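Local structure of 33 kDa chaperonin (Thermotoga maritima, 1VQ0) at residues A[164-169]-A[184-189]; A[43-48]-A[102-107]; A[70-75]-A[87-92]. The protein probably acts as a redox-regulated molecular chaperone that keeps thermally unfolding and oxidatively damaged proteins from aggregating. One frame throughout, in Å; residues are numbered along the deposited sequence.

Contact 1 of 3, residues A[164-169]-A[184-189]; sequences SAFSIG and AVQIID
The ring of Phe166 lies against the methyl group of Ala184. This is a CH-pi contact: Ala184 CB sits over one face, 3.8 Å from the ring centroid and offset toward the CD2-CE2 rim. The two residues form a non-hydrogen-bonded antiparallel pair. Next along the same face, Gln186 and Ser164 form another. The amide of Gln186 stands steeply against the Phe166 ring, their planes 78° apart, and NE2 comes within 3.8 Å of Phe166 CE1. That same NE2 donates to Ser164 OG at 2.8 Å, with the hydroxyl near the amide plane. Both Ser164 OG and Gln186 CG stand beside their own backbone N (chi1 -61° and -58°), and the extended Gln186 chain carries its amide to the hydroxyl. Ser164 OG also bonds to Ile162 O, and Gln186 OE1 is taken by Arg25. Between these pairs, Ala165 and Val185 exchange both backbone bonds, with Ala165 N to Val185 O at 2.7 Å. Their side chains point to the opposite face. The strands belong to the beta hairpin 164-173/176-187 at one end of the large sheet. Helix 149-160 covers the Phe166 and Gln186 face, helix 194-205 covers the Ala165 and Val185 face, and strand 24-30 continues the sheet beyond 184-187.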
ATOM      1  N   SER A 164      19.372  -2.328   0.273  1.00 32.49           N
ATOM      2  CA  SER A 164      19.538  -1.851   1.621  1.00 34.22           C
ATOM      3  C   SER A 164      20.026  -2.934   2.553  1.00 35.08           C
ATOM      4  O   SER A 164      19.748  -4.129   2.366  1.00 34.22           O
ATOM      5  CB  SER A 164      18.162  -1.362   2.160  1.00 34.48           C
ATOM      6  OG  SER A 164      17.583  -0.263   1.414  1.00 34.99           O
ATOM      7  N   ALA A 165      20.716  -2.472   3.603  1.00 36.45           N
ATOM      8  CA  ALA A 165      21.068  -3.274   4.782  1.00 35.11           C
ATOM      9  C   ALA A 165      20.772  -2.445   5.995  1.00 35.04           C
ATOM     10  O   ALA A 165      21.199  -1.282   6.077  1.00 36.15           O
ATOM     11  CB  ALA A 165      22.553  -3.648   4.767  1.00 34.17           C
ATOM     12  N   PHE A 166      19.992  -3.017   6.901  1.00 34.67           N
ATOM     13  CA  PHE A 166      19.731  -2.457   8.243  1.00 35.62           C
ATOM     14  C   PHE A 166      20.259  -3.416   9.303  1.00 35.88           C
ATOM     15  O   PHE A 166      20.077  -4.622   9.211  1.00 36.84           O
ATOM     16  CB  PHE A 166      18.253  -2.225   8.488  1.00 34.88           C
ATOM     17  CG  PHE A 166      17.657  -1.053   7.765  1.00 35.84           C
ATOM     18  CD1 PHE A 166      17.390  -1.111   6.398  1.00 34.68           C
ATOM     19  CD2 PHE A 166      17.282   0.073   8.467  1.00 32.80           C
ATOM     20  CE1 PHE A 166      16.787  -0.039   5.735  1.00 32.25           C
ATOM     21  CE2 PHE A 166      16.732   1.141   7.824  1.00 31.91           C
ATOM     22  CZ  PHE A 166      16.439   1.082   6.461  1.00 34.34           C
ATOM     23  N   SER A 167      20.993  -2.897  10.271  1.00 36.61           N
ATOM     24  CA  SER A 167      21.340  -3.680  11.452  1.00 35.03           C
ATOM     25  C   SER A 167      20.914  -2.940  12.678  1.00 34.56           C
ATOM     26  O   SER A 167      21.285  -1.794  12.845  1.00 32.89           O
ATOM     27  CB  SER A 167      22.792  -3.975  11.520  1.00 34.41           C
ATOM     28  OG  SER A 167      23.071  -4.847  12.619  1.00 37.39           O
ATOM     29  N   ILE A 168      20.128  -3.621  13.529  1.00 35.80           N
ATOM     30  CA  ILE A 168      19.376  -2.994  14.624  1.00 35.93           C
ATOM     31  C   ILE A 168      19.405  -3.870  15.866  1.00 36.98           C
ATOM     32  O   ILE A 168      19.254  -5.087  15.769  1.00 38.46           O
ATOM     33  CB  ILE A 168      17.869  -2.743  14.206  1.00 37.23           C
ATOM     34  CG1 ILE A 168      17.728  -1.773  13.023  1.00 36.89           C
ATOM     35  CG2 ILE A 168      17.089  -2.184  15.391  1.00 34.28           C
ATOM     36  CD1 ILE A 168      16.308  -1.633  12.512  1.00 33.63           C
ATOM     37  N   GLY A 169      19.575  -3.251  17.036  1.00 36.45           N
ATOM     38  CA  GLY A 169      19.703  -3.989  18.306  1.00 34.12           C
ATOM     39  C   GLY A 169      19.230  -3.135  19.462  1.00 34.61           C
ATOM     40  O   GLY A 169      19.457  -1.910  19.498  1.00 33.80           O
ATOM     41  N   ALA A 184      21.929   1.828   8.857  1.00 35.28           N
ATOM     42  CA  ALA A 184      21.350   1.574   7.534  1.00 36.28           C
ATOM     43  C   ALA A 184      22.362   1.952   6.463  1.00 37.28           C
ATOM     44  O   ALA A 184      22.951   3.041   6.502  1.00 38.48           O
ATOM     45  CB  ALA A 184      20.008   2.347   7.330  1.00 35.73           C
ATOM     46  N   VAL A 185      22.588   1.034   5.519  1.00 37.21           N
ATOM     47  CA  VAL A 185      23.388   1.318   4.308  1.00 35.84           C
ATOM     48  C   VAL A 185      22.511   0.987   3.084  1.00 35.11           C
ATOM     49  O   VAL A 185      21.924  -0.099   3.029  1.00 36.89           O
ATOM     50  CB  VAL A 185      24.751   0.540   4.292  1.00 35.19           C
ATOM     51  CG1 VAL A 185      25.622   0.921   3.104  1.00 35.48           C
ATOM     52  CG2 VAL A 185      25.562   0.824   5.555  1.00 31.17           C
ATOM     53  N   GLN A 186      22.424   1.950   2.147  1.00 33.43           N
ATOM     54  CA  GLN A 186      21.510   1.926   1.000  1.00 32.56           C
ATOM     55  C   GLN A 186      22.161   2.376  -0.274  1.00 33.90           C
ATOM     56  O   GLN A 186      22.889   3.388  -0.324  1.00 33.43           O
ATOM     57  CB  GLN A 186      20.288   2.803   1.288  1.00 32.41           C
ATOM     58  CG  GLN A 186      19.531   2.363   2.555  1.00 34.27           C
ATOM     59  CD  GLN A 186      18.120   2.983   2.773  1.00 36.79           C
ATOM     60  OE1 GLN A 186      17.991   4.161   3.077  1.00 41.40           O
ATOM     61  NE2 GLN A 186      17.071   2.139   2.687  1.00 34.30           N
ATOM     62  N   ILE A 187      21.911   1.608  -1.322  1.00 34.47           N
ATOM     63  CA  ILE A 187      22.455   1.911  -2.631  1.00 34.68           C
ATOM     64  C   ILE A 187      21.442   2.726  -3.397  1.00 34.54           C
ATOM     65  O   ILE A 187      20.423   2.211  -3.847  1.00 35.90           O
ATOM     66  CB  ILE A 187      22.861   0.647  -3.383  1.00 34.12           C
ATOM     67  CG1 ILE A 187      24.020  -0.023  -2.628  1.00 35.64           C
ATOM     68  CG2 ILE A 187      23.301   1.020  -4.749  1.00 33.36           C
ATOM     69  CD1 ILE A 187      24.434  -1.454  -3.123  1.00 35.29           C
ATOM     70  N   ILE A 188      21.710   4.018  -3.510  1.00 33.10           N
ATOM     71  CA  ILE A 188      20.755   4.904  -4.159  1.00 33.48           C
ATOM     72  C   ILE A 188      21.084   5.075  -5.642  1.00 33.21           C
ATOM     73  O   ILE A 188      20.298   5.652  -6.369  1.00 32.92           O
ATOM     74  CB  ILE A 188      20.634   6.273  -3.431  1.00 32.74           C
ATOM     75  CG1 ILE A 188      22.029   6.890  -3.222  1.00 32.96           C
ATOM     76  CG2 ILE A 188      19.829   6.079  -2.119  1.00 33.24           C
ATOM     77  CD1 ILE A 188      22.024   8.406  -2.885  1.00 33.03           C
ATOM     78  N   ASP A 189      22.225   4.546  -6.074  1.00 33.37           N
ATOM     79  CA  ASP A 189      22.604   4.562  -7.496  1.00 33.55           C
ATOM     80  C   ASP A 189      23.225   3.206  -7.855  1.00 34.80           C
ATOM     81  O   ASP A 189      24.446   2.949  -7.702  1.00 35.12           O
ATOM     82  CB  ASP A 189      23.576   5.707  -7.753  1.00 33.32           C
ATOM     83  CG  ASP A 189      23.984   5.835  -9.204  1.00 34.28           C
ATOM     84  OD1 ASP A 189      23.743   4.958 -10.077  1.00 35.55           O
ATOM     85  OD2 ASP A 189      24.556   6.860  -9.560  1.00 36.10           O
TER

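Contact 2 of 3, residues A[43-48]-A[102-107]; sequences ALSYLA and PKVELP
Ser45 is gripped by two carbonyls of the 102-107 loop. Its backbone N donates to Pro102 O at 3.0 Å in a nearly straight bond (171°). Its hydroxyl donates to Val104 O at 2.7 Å, in the carbonyl plane. OG sits between the backbone N and the carbonyl carbon (chi1 69°), where it can also accept from Ala48 N at 3.1 Å. Ser45 is therefore the N-cap of helix 46-62.

The tightly packed part lies beside this cap. One methyl of Leu47, CD2, does most of the apolar touching. It meets Val104 CG1 at 3.9 Å and rests at a similar distance from Leu106 CB. The side chains of Leu47 and Val104 run at a slant to each other. Ala48 CB also packs on Val104 CG1 and approaches Pro102 O to 3.4 Å. Leu44 crosses Pro102 at about a right angle and touches its CB through CD2. Beyond the contact, Val104 leans on Pro81 and Ile82.

The other side is looser and more exposed. Lys103 starts away from the helix, then bends at chi2 and chi4 to bring NZ to Ala43 O at 3.2 Å, a weak bond. Ala43 has positive phi and is the C-prime residue of the Schellman motif that ends helix 32-42. A water accepts from Leu47 N at 2.8 Å and donates only weakly to Val104 O.

The chemistry is mostly that of a capped helix start. Ser45 OG gives its proton to the loop and takes one from the helix, so a single hydroxyl couples the two. Val104 O receives both this short bond and the weak water bond. The lysine adds little directed binding, and the apolar contacts come mainly from the leucine, valine and alanine methyls.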
ATOM      1  N   ALA A  43       4.957   1.943  29.634  1.00 30.20           N
ATOM      2  CA  ALA A  43       5.157   0.879  30.607  1.00 30.14           C
ATOM      3  C   ALA A  43       5.332  -0.465  29.892  1.00 30.15           C
ATOM      4  O   ALA A  43       4.662  -1.465  30.215  1.00 29.98           O
ATOM      5  CB  ALA A  43       3.989   0.840  31.637  1.00 28.96           C
ATOM      6  N   LEU A  44       6.246  -0.463  28.918  1.00 30.12           N
ATOM      7  CA  LEU A  44       6.525  -1.636  28.086  1.00 30.41           C
ATOM      8  C   LEU A  44       7.170  -2.757  28.880  1.00 30.56           C
ATOM      9  O   LEU A  44       8.013  -2.535  29.711  1.00 33.00           O
ATOM     10  CB  LEU A  44       7.452  -1.270  26.904  1.00 31.47           C
ATOM     11  CG  LEU A  44       6.971  -0.196  25.911  1.00 30.18           C
ATOM     12  CD1 LEU A  44       7.972  -0.015  24.872  1.00 32.44           C
ATOM     13  CD2 LEU A  44       5.610  -0.531  25.270  1.00 27.90           C
ATOM     14  N   SER A  45       6.785  -3.982  28.570  1.00 30.15           N
ATOM     15  CA  SER A  45       7.485  -5.166  29.022  1.00 28.17           C
ATOM     16  C   SER A  45       8.855  -5.195  28.367  1.00 28.51           C
ATOM     17  O   SER A  45       9.132  -4.434  27.419  1.00 28.12           O
ATOM     18  CB  SER A  45       6.684  -6.390  28.586  1.00 28.14           C
ATOM     19  OG  SER A  45       6.719  -6.550  27.148  1.00 27.47           O
ATOM     20  N   TYR A  46       9.717  -6.089  28.824  1.00 29.06           N
ATOM     21  CA  TYR A  46      11.025  -6.261  28.181  1.00 29.51           C
ATOM     22  C   TYR A  46      10.879  -6.601  26.685  1.00 30.15           C
ATOM     23  O   TYR A  46      11.477  -6.001  25.827  1.00 29.79           O
ATOM     24  CB  TYR A  46      11.863  -7.321  28.898  1.00 30.21           C
ATOM     25  CG  TYR A  46      12.241  -6.963  30.314  1.00 26.93           C
ATOM     26  CD1 TYR A  46      12.947  -5.802  30.582  1.00 28.62           C
ATOM     27  CD2 TYR A  46      11.875  -7.779  31.395  1.00 32.15           C
ATOM     28  CE1 TYR A  46      13.299  -5.448  31.856  1.00 27.49           C
ATOM     29  CE2 TYR A  46      12.235  -7.454  32.691  1.00 29.57           C
ATOM     30  CZ  TYR A  46      12.941  -6.273  32.920  1.00 34.43           C
ATOM     31  OH  TYR A  46      13.316  -5.876  34.193  1.00 36.04           O
ATOM     32  N   LEU A  47      10.034  -7.558  26.379  1.00 31.03           N
ATOM     33  CA  LEU A  47       9.904  -7.951  25.009  1.00 31.98           C
ATOM     34  C   LEU A  47       9.353  -6.805  24.107  1.00 31.75           C
ATOM     35  O   LEU A  47       9.814  -6.605  23.015  1.00 31.71           O
ATOM     36  CB  LEU A  47       9.022  -9.208  24.942  1.00 32.09           C
ATOM     37  CG  LEU A  47       8.601  -9.664  23.562  1.00 31.76           C
ATOM     38  CD1 LEU A  47       9.848 -10.005  22.703  1.00 28.07           C
ATOM     39  CD2 LEU A  47       7.629 -10.830  23.684  1.00 30.11           C
ATOM     40  N   ALA A  48       8.334  -6.091  24.597  1.00 31.38           N
ATOM     41  CA  ALA A  48       7.699  -5.009  23.862  1.00 29.23           C
ATOM     42  C   ALA A  48       8.651  -3.832  23.724  1.00 30.24           C
ATOM     43  O   ALA A  48       8.615  -3.136  22.726  1.00 31.80           O
ATOM     44  CB  ALA A  48       6.450  -4.561  24.568  1.00 27.18           C
ATOM     45  N   PRO A 102       1.357  -3.893  24.920  1.00 31.74           N
ATOM     46  CA  PRO A 102       2.542  -3.449  25.644  1.00 32.36           C
ATOM     47  C   PRO A 102       3.082  -4.409  26.711  1.00 31.44           C
ATOM     48  O   PRO A 102       4.222  -4.266  27.111  1.00 31.61           O
ATOM     49  CB  PRO A 102       2.092  -2.116  26.329  1.00 32.98           C
ATOM     50  CG  PRO A 102       0.646  -1.992  26.186  1.00 32.07           C
ATOM     51  CD  PRO A 102       0.209  -2.989  25.122  1.00 31.79           C
ATOM     52  N   LYS A 103       2.254  -5.336  27.192  1.00 30.62           N
ATOM     53  CA  LYS A 103       2.627  -6.275  28.270  1.00 31.26           C
ATOM     54  C   LYS A 103       3.031  -7.668  27.743  1.00 31.69           C
ATOM     55  O   LYS A 103       3.202  -8.593  28.513  1.00 32.73           O
ATOM     56  CB  LYS A 103       1.445  -6.428  29.248  1.00 30.95           C
ATOM     57  CG  LYS A 103       1.223  -5.292  30.213  1.00 33.83           C
ATOM     58  CD  LYS A 103       2.093  -4.048  30.023  1.00 40.71           C
ATOM     59  CE  LYS A 103       1.851  -2.957  31.126  1.00 43.14           C
ATOM     60  NZ  LYS A 103       2.795  -3.106  32.250  1.00 41.77           N
ATOM     61  N   VAL A 104       3.153  -7.812  26.435  1.00 31.93           N
ATOM     62  CA  VAL A 104       3.442  -9.105  25.840  1.00 32.30           C
ATOM     63  C   VAL A 104       4.725  -9.728  26.433  1.00 31.84           C
ATOM     64  O   VAL A 104       5.744  -9.036  26.631  1.00 30.52           O
ATOM     65  CB  VAL A 104       3.596  -8.975  24.292  1.00 32.06           C
ATOM     66  CG1 VAL A 104       4.818  -8.167  23.935  1.00 32.30           C
ATOM     67  CG2 VAL A 104       3.659 -10.370  23.656  1.00 34.49           C
ATOM     68  N   GLU A 105       4.646 -11.032  26.714  1.00 31.65           N
ATOM     69  CA  GLU A 105       5.773 -11.843  27.149  1.00 32.85           C
ATOM     70  C   GLU A 105       5.780 -13.147  26.365  1.00 32.21           C
ATOM     71  O   GLU A 105       4.743 -13.677  26.017  1.00 32.90           O
ATOM     72  CB  GLU A 105       5.633 -12.226  28.607  1.00 33.57           C
ATOM     73  CG  GLU A 105       5.665 -11.094  29.616  1.00 39.02           C
ATOM     74  CD  GLU A 105       5.443 -11.611  31.068  1.00 40.98           C
ATOM     75  OE1 GLU A 105       5.203 -12.833  31.305  1.00 44.87           O
ATOM     76  OE2 GLU A 105       5.495 -10.778  31.982  1.00 46.89           O
ATOM     77  N   LEU A 106       6.957 -13.697  26.161  1.00 31.37           N
ATOM     78  CA  LEU A 106       7.143 -14.990  25.486  1.00 29.54           C
ATOM     79  C   LEU A 106       8.450 -15.583  26.037  1.00 29.04           C
ATOM     80  O   LEU A 106       9.285 -14.826  26.565  1.00 28.95           O
ATOM     81  CB  LEU A 106       7.360 -14.731  23.980  1.00 30.06           C
ATOM     82  CG  LEU A 106       6.149 -14.548  23.065  1.00 27.39           C
ATOM     83  CD1 LEU A 106       6.611 -14.387  21.629  1.00 28.67           C
ATOM     84  CD2 LEU A 106       5.281 -15.765  23.206  1.00 26.59           C
ATOM     85  N   PRO A 107       8.659 -16.893  25.921  1.00 27.08           N
ATOM     86  CA  PRO A 107       9.965 -17.468  26.203  1.00 25.85           C
ATOM     87  C   PRO A 107      11.019 -16.844  25.284  1.00 25.11           C
ATOM     88  O   PRO A 107      10.704 -16.328  24.197  1.00 24.39           O
ATOM     89  CB  PRO A 107       9.777 -18.949  25.830  1.00 26.07           C
ATOM     90  CG  PRO A 107       8.232 -19.196  26.053  1.00 24.56           C
ATOM     91  CD  PRO A 107       7.682 -17.926  25.497  1.00 27.39           C
TER
HETATM   92  O   HOH W   1       8.789  -9.380  28.169  1.00 36.38           O

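Contact 3 of 3, residues A[70-75]-A[87-92]; sequences ERWTLD and AQSTSE. With EDO (1,2-ethanediol), chain F.
Gln88 CG is anti to the backbone N (chi1 -174°), and the chain stays extended to the amide, which reaches across to Thr73. Thr73 turns OG1 beside its own N, facing that amide. Gln88 NE2 donates to Thr73 OG1 at 2.8 Å, almost straight (178°) and in the amide plane. A water accepts from both Gln88 NE2 and Arg71 NH1. Arg71 crosses the Gln88 side chain at a slant, with CD 3.8 Å from Gln88 OE1 and the two flat groups 38° apart. OE1 itself bonds to Arg96, and the Arg71 guanidinium forms a salt bridge with Asp244. With an alanine here in place of Gln88, Thr73 OG1 and the bridging water are likely to lose their amide donor, and Arg96 its acceptor at OE1.

On the other face, the Trp72 CB lies 3.8 Å from Ser89 OG, whose bond goes to Ala59 O. The indole NE1 donates to O1 of an ethanediol molecule at 3.0 Å; that diol, probably from the crystallisation liquor, also binds Arg25 and Glu160. Helix 46-62 packs against Trp72 and Ala87.

The backbones are paired at Trp72-Ser89 and Leu74-Ala87, each pair with two bonds; Leu74 N to Ala87 O is 2.7 Å. Beyond them Ser91 N reaches Glu70 O at 3.2 Å. This is the ladder of an antiparallel beta hairpin, 71-78/84-90, within the large mixed sheet of the Hsp33 fold, with one face against a helix and the Gln88 side chain about 10 Å from the zinc ion.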
ATOM      1  N   GLU A  70       7.737  15.744   6.083  1.00 37.00           N
ATOM      2  CA  GLU A  70       7.211  14.379   6.003  1.00 34.54           C
ATOM      3  C   GLU A  70       7.021  13.723   7.358  1.00 33.29           C
ATOM      4  O   GLU A  70       7.864  13.857   8.247  1.00 30.78           O
ATOM      5  CB  GLU A  70       8.120  13.525   5.123  1.00 33.09           C
ATOM      6  CG  GLU A  70       7.633  12.068   5.014  1.00 36.98           C
ATOM      7  CD  GLU A  70       8.421  11.282   3.976  1.00 32.89           C
ATOM      8  OE1 GLU A  70       9.230  11.885   3.298  1.00 27.17           O
ATOM      9  OE2 GLU A  70       8.261  10.059   3.893  1.00 35.29           O
ATOM     10  N   ARG A  71       5.914  13.010   7.531  1.00 33.09           N
ATOM     11  CA  ARG A  71       5.853  11.925   8.513  1.00 33.83           C
ATOM     12  C   ARG A  71       5.918  10.569   7.800  1.00 32.76           C
ATOM     13  O   ARG A  71       5.129  10.297   6.907  1.00 32.10           O
ATOM     14  CB  ARG A  71       4.557  11.956   9.333  1.00 35.36           C
ATOM     15  CG  ARG A  71       4.374  13.177  10.136  1.00 40.10           C
ATOM     16  CD  ARG A  71       3.014  13.289  10.725  1.00 45.35           C
ATOM     17  NE  ARG A  71       2.972  14.462  11.597  1.00 52.08           N
ATOM     18  CZ  ARG A  71       1.971  14.753  12.403  1.00 52.97           C
ATOM     19  NH1 ARG A  71       0.899  13.966  12.414  1.00 55.99           N
ATOM     20  NH2 ARG A  71       2.030  15.836  13.176  1.00 50.76           N
ATOM     21  N   TRP A  72       6.839   9.722   8.265  1.00 33.08           N
ATOM     22  CA  TRP A  72       7.127   8.405   7.741  1.00 30.48           C
ATOM     23  C   TRP A  72       6.740   7.421   8.802  1.00 30.47           C
ATOM     24  O   TRP A  72       7.256   7.506   9.890  1.00 31.90           O
ATOM     25  CB  TRP A  72       8.588   8.349   7.471  1.00 29.43           C
ATOM     26  CG  TRP A  72       9.095   7.204   6.742  1.00 31.29           C
ATOM     27  CD1 TRP A  72       9.372   7.159   5.401  1.00 30.65           C
ATOM     28  CD2 TRP A  72       9.413   5.910   7.274  1.00 30.16           C
ATOM     29  NE1 TRP A  72       9.857   5.911   5.069  1.00 28.88           N
ATOM     30  CE2 TRP A  72       9.882   5.127   6.207  1.00 34.37           C
ATOM     31  CE3 TRP A  72       9.409   5.347   8.568  1.00 33.48           C
ATOM     32  CZ2 TRP A  72      10.348   3.819   6.392  1.00 34.88           C
ATOM     33  CZ3 TRP A  72       9.819   4.065   8.733  1.00 33.12           C
ATOM     34  CH2 TRP A  72      10.322   3.319   7.661  1.00 34.15           C
ATOM     35  N   THR A  73       5.814   6.491   8.504  1.00 30.10           N
ATOM     36  CA  THR A  73       5.306   5.542   9.502  1.00 30.23           C
ATOM     37  C   THR A  73       5.537   4.086   9.073  1.00 32.19           C
ATOM     38  O   THR A  73       5.083   3.639   7.991  1.00 31.29           O
ATOM     39  CB  THR A  73       3.816   5.733   9.725  1.00 31.06           C
ATOM     40  OG1 THR A  73       3.516   7.094  10.060  1.00 30.12           O
ATOM     41  CG2 THR A  73       3.286   4.885  10.893  1.00 30.39           C
ATOM     42  N   LEU A  74       6.185   3.327   9.959  1.00 32.89           N
ATOM     43  CA  LEU A  74       6.298   1.855   9.838  1.00 32.51           C
ATOM     44  C   LEU A  74       5.197   1.210  10.646  1.00 33.36           C
ATOM     45  O   LEU A  74       5.115   1.394  11.822  1.00 32.34           O
ATOM     46  CB  LEU A  74       7.605   1.404  10.405  1.00 33.08           C
ATOM     47  CG  LEU A  74       7.991  -0.030  10.601  1.00 34.40           C
ATOM     48  CD1 LEU A  74       7.985  -0.566   9.144  1.00 35.84           C
ATOM     49  CD2 LEU A  74       9.377  -0.029  11.185  1.00 36.19           C
ATOM     50  N   ASP A  75       4.360   0.455   9.961  1.00 32.92           N
ATOM     51  CA  ASP A  75       3.243  -0.256  10.536  1.00 31.93           C
ATOM     52  C   ASP A  75       3.367  -1.780  10.186  1.00 31.06           C
ATOM     53  O   ASP A  75       3.140  -2.207   9.065  1.00 29.91           O
ATOM     54  CB  ASP A  75       1.953   0.328   9.962  1.00 30.66           C
ATOM     55  CG  ASP A  75       0.748  -0.380  10.434  1.00 36.10           C
ATOM     56  OD1 ASP A  75       0.838  -1.071  11.436  1.00 34.36           O
ATOM     57  OD2 ASP A  75      -0.352  -0.302   9.867  1.00 40.11           O
ATOM     58  N   ALA A  87       5.754   2.643  14.257  1.00 32.84           N
ATOM     59  CA  ALA A  87       6.748   3.640  14.576  1.00 31.59           C
ATOM     60  C   ALA A  87       6.762   4.707  13.543  1.00 32.54           C
ATOM     61  O   ALA A  87       6.892   4.399  12.361  1.00 34.38           O
ATOM     62  CB  ALA A  87       8.108   3.021  14.746  1.00 29.72           C
ATOM     63  N   GLN A  88       6.597   5.960  13.997  1.00 33.43           N
ATOM     64  CA  GLN A  88       6.629   7.123  13.116  1.00 32.98           C
ATOM     65  C   GLN A  88       7.852   8.002  13.387  1.00 33.03           C
ATOM     66  O   GLN A  88       8.183   8.233  14.521  1.00 33.91           O
ATOM     67  CB  GLN A  88       5.396   7.914  13.329  1.00 31.25           C
ATOM     68  CG  GLN A  88       5.227   9.082  12.389  1.00 30.98           C
ATOM     69  CD  GLN A  88       3.878   9.685  12.543  1.00 32.04           C
ATOM     70  OE1 GLN A  88       3.696  10.613  13.329  1.00 37.18           O
ATOM     71  NE2 GLN A  88       2.922   9.197  11.782  1.00 31.28           N
ATOM     72  N   SER A  89       8.510   8.440  12.327  1.00 33.18           N
ATOM     73  CA  SER A  89       9.547   9.464  12.335  1.00 32.24           C
ATOM     74  C   SER A  89       9.197  10.665  11.428  1.00 33.05           C
ATOM     75  O   SER A  89       8.314  10.590  10.577  1.00 33.50           O
ATOM     76  CB  SER A  89      10.864   8.879  11.873  1.00 32.52           C
ATOM     77  OG  SER A  89      10.789   8.490  10.520  1.00 31.34           O
ATOM     78  N   THR A  90       9.887  11.782  11.654  1.00 33.43           N
ATOM     79  CA  THR A  90       9.624  13.014  10.953  1.00 33.32           C
ATOM     80  C   THR A  90      10.881  13.652  10.380  1.00 33.14           C
ATOM     81  O   THR A  90      12.012  13.326  10.762  1.00 33.08           O
ATOM     82  CB  THR A  90       8.981  14.054  11.883  1.00 33.51           C
ATOM     83  OG1 THR A  90       9.946  14.470  12.840  1.00 30.19           O
ATOM     84  CG2 THR A  90       7.900  13.424  12.712  1.00 34.33           C
ATOM     85  N   SER A  91      10.656  14.621   9.503  1.00 33.17           N
ATOM     86  CA  SER A  91      11.754  15.378   8.946  1.00 36.20           C
ATOM     87  C   SER A  91      12.495  16.224  10.026  1.00 37.08           C
ATOM     88  O   SER A  91      13.657  16.556   9.835  1.00 36.98           O
ATOM     89  CB  SER A  91      11.282  16.240   7.792  1.00 36.06           C
ATOM     90  OG  SER A  91      10.180  17.014   8.175  1.00 38.25           O
ATOM     91  N   GLU A  92      11.837  16.491  11.167  1.00 37.52           N
ATOM     92  CA  GLU A  92      12.439  17.222  12.297  1.00 39.25           C
ATOM     93  C   GLU A  92      13.178  16.293  13.271  1.00 37.35           C
ATOM     94  O   GLU A  92      13.444  16.661  14.418  1.00 36.65           O
ATOM     95  CB  GLU A  92      11.391  18.033  13.096  1.00 40.60           C
ATOM     96  CG  GLU A  92      10.301  18.724  12.299  1.00 48.34           C
ATOM     97  CD  GLU A  92       9.103  17.796  12.069  1.00 57.29           C
ATOM     98  OE1 GLU A  92       8.510  17.319  13.084  1.00 62.91           O
ATOM     99  OE2 GLU A  92       8.767  17.532  10.879  1.00 60.78           O
TER
HETATM  100  C1  EDO F 303      11.933   6.927   2.874  1.00 34.69           C
HETATM  101  O1  EDO F 303      11.188   5.818   2.415  1.00 35.39           O
HETATM  102  C2  EDO F 303      12.815   7.654   1.858  1.00 36.52           C
HETATM  103  O2  EDO F 303      13.751   6.814   1.147  1.00 37.35           O
HETATM  104  O   HOH W   2       0.227  11.006  11.887  1.00 24.26           O

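How the contacts relate
From the N terminus, the chain first meets contact 2 at 43-48, where helix 46-62 begins. After that helix it enters 70-75, and contact 3 closes the short hairpin loop to 87-92. Only then does 102-107 return to the start of the helix. Contact 3 thus lies wholly within the loop that contact 2 closes. Contact 1 follows in series, closing the hairpin from 164-169 to 184-189. No contacts cross. Contacts 1 and 3 reach the same sheet at separate hairpins, their centres about 17 Å apart. Contact 2 instead ties a helix start to a loop, and helix 46-62 leads from it to contact 3.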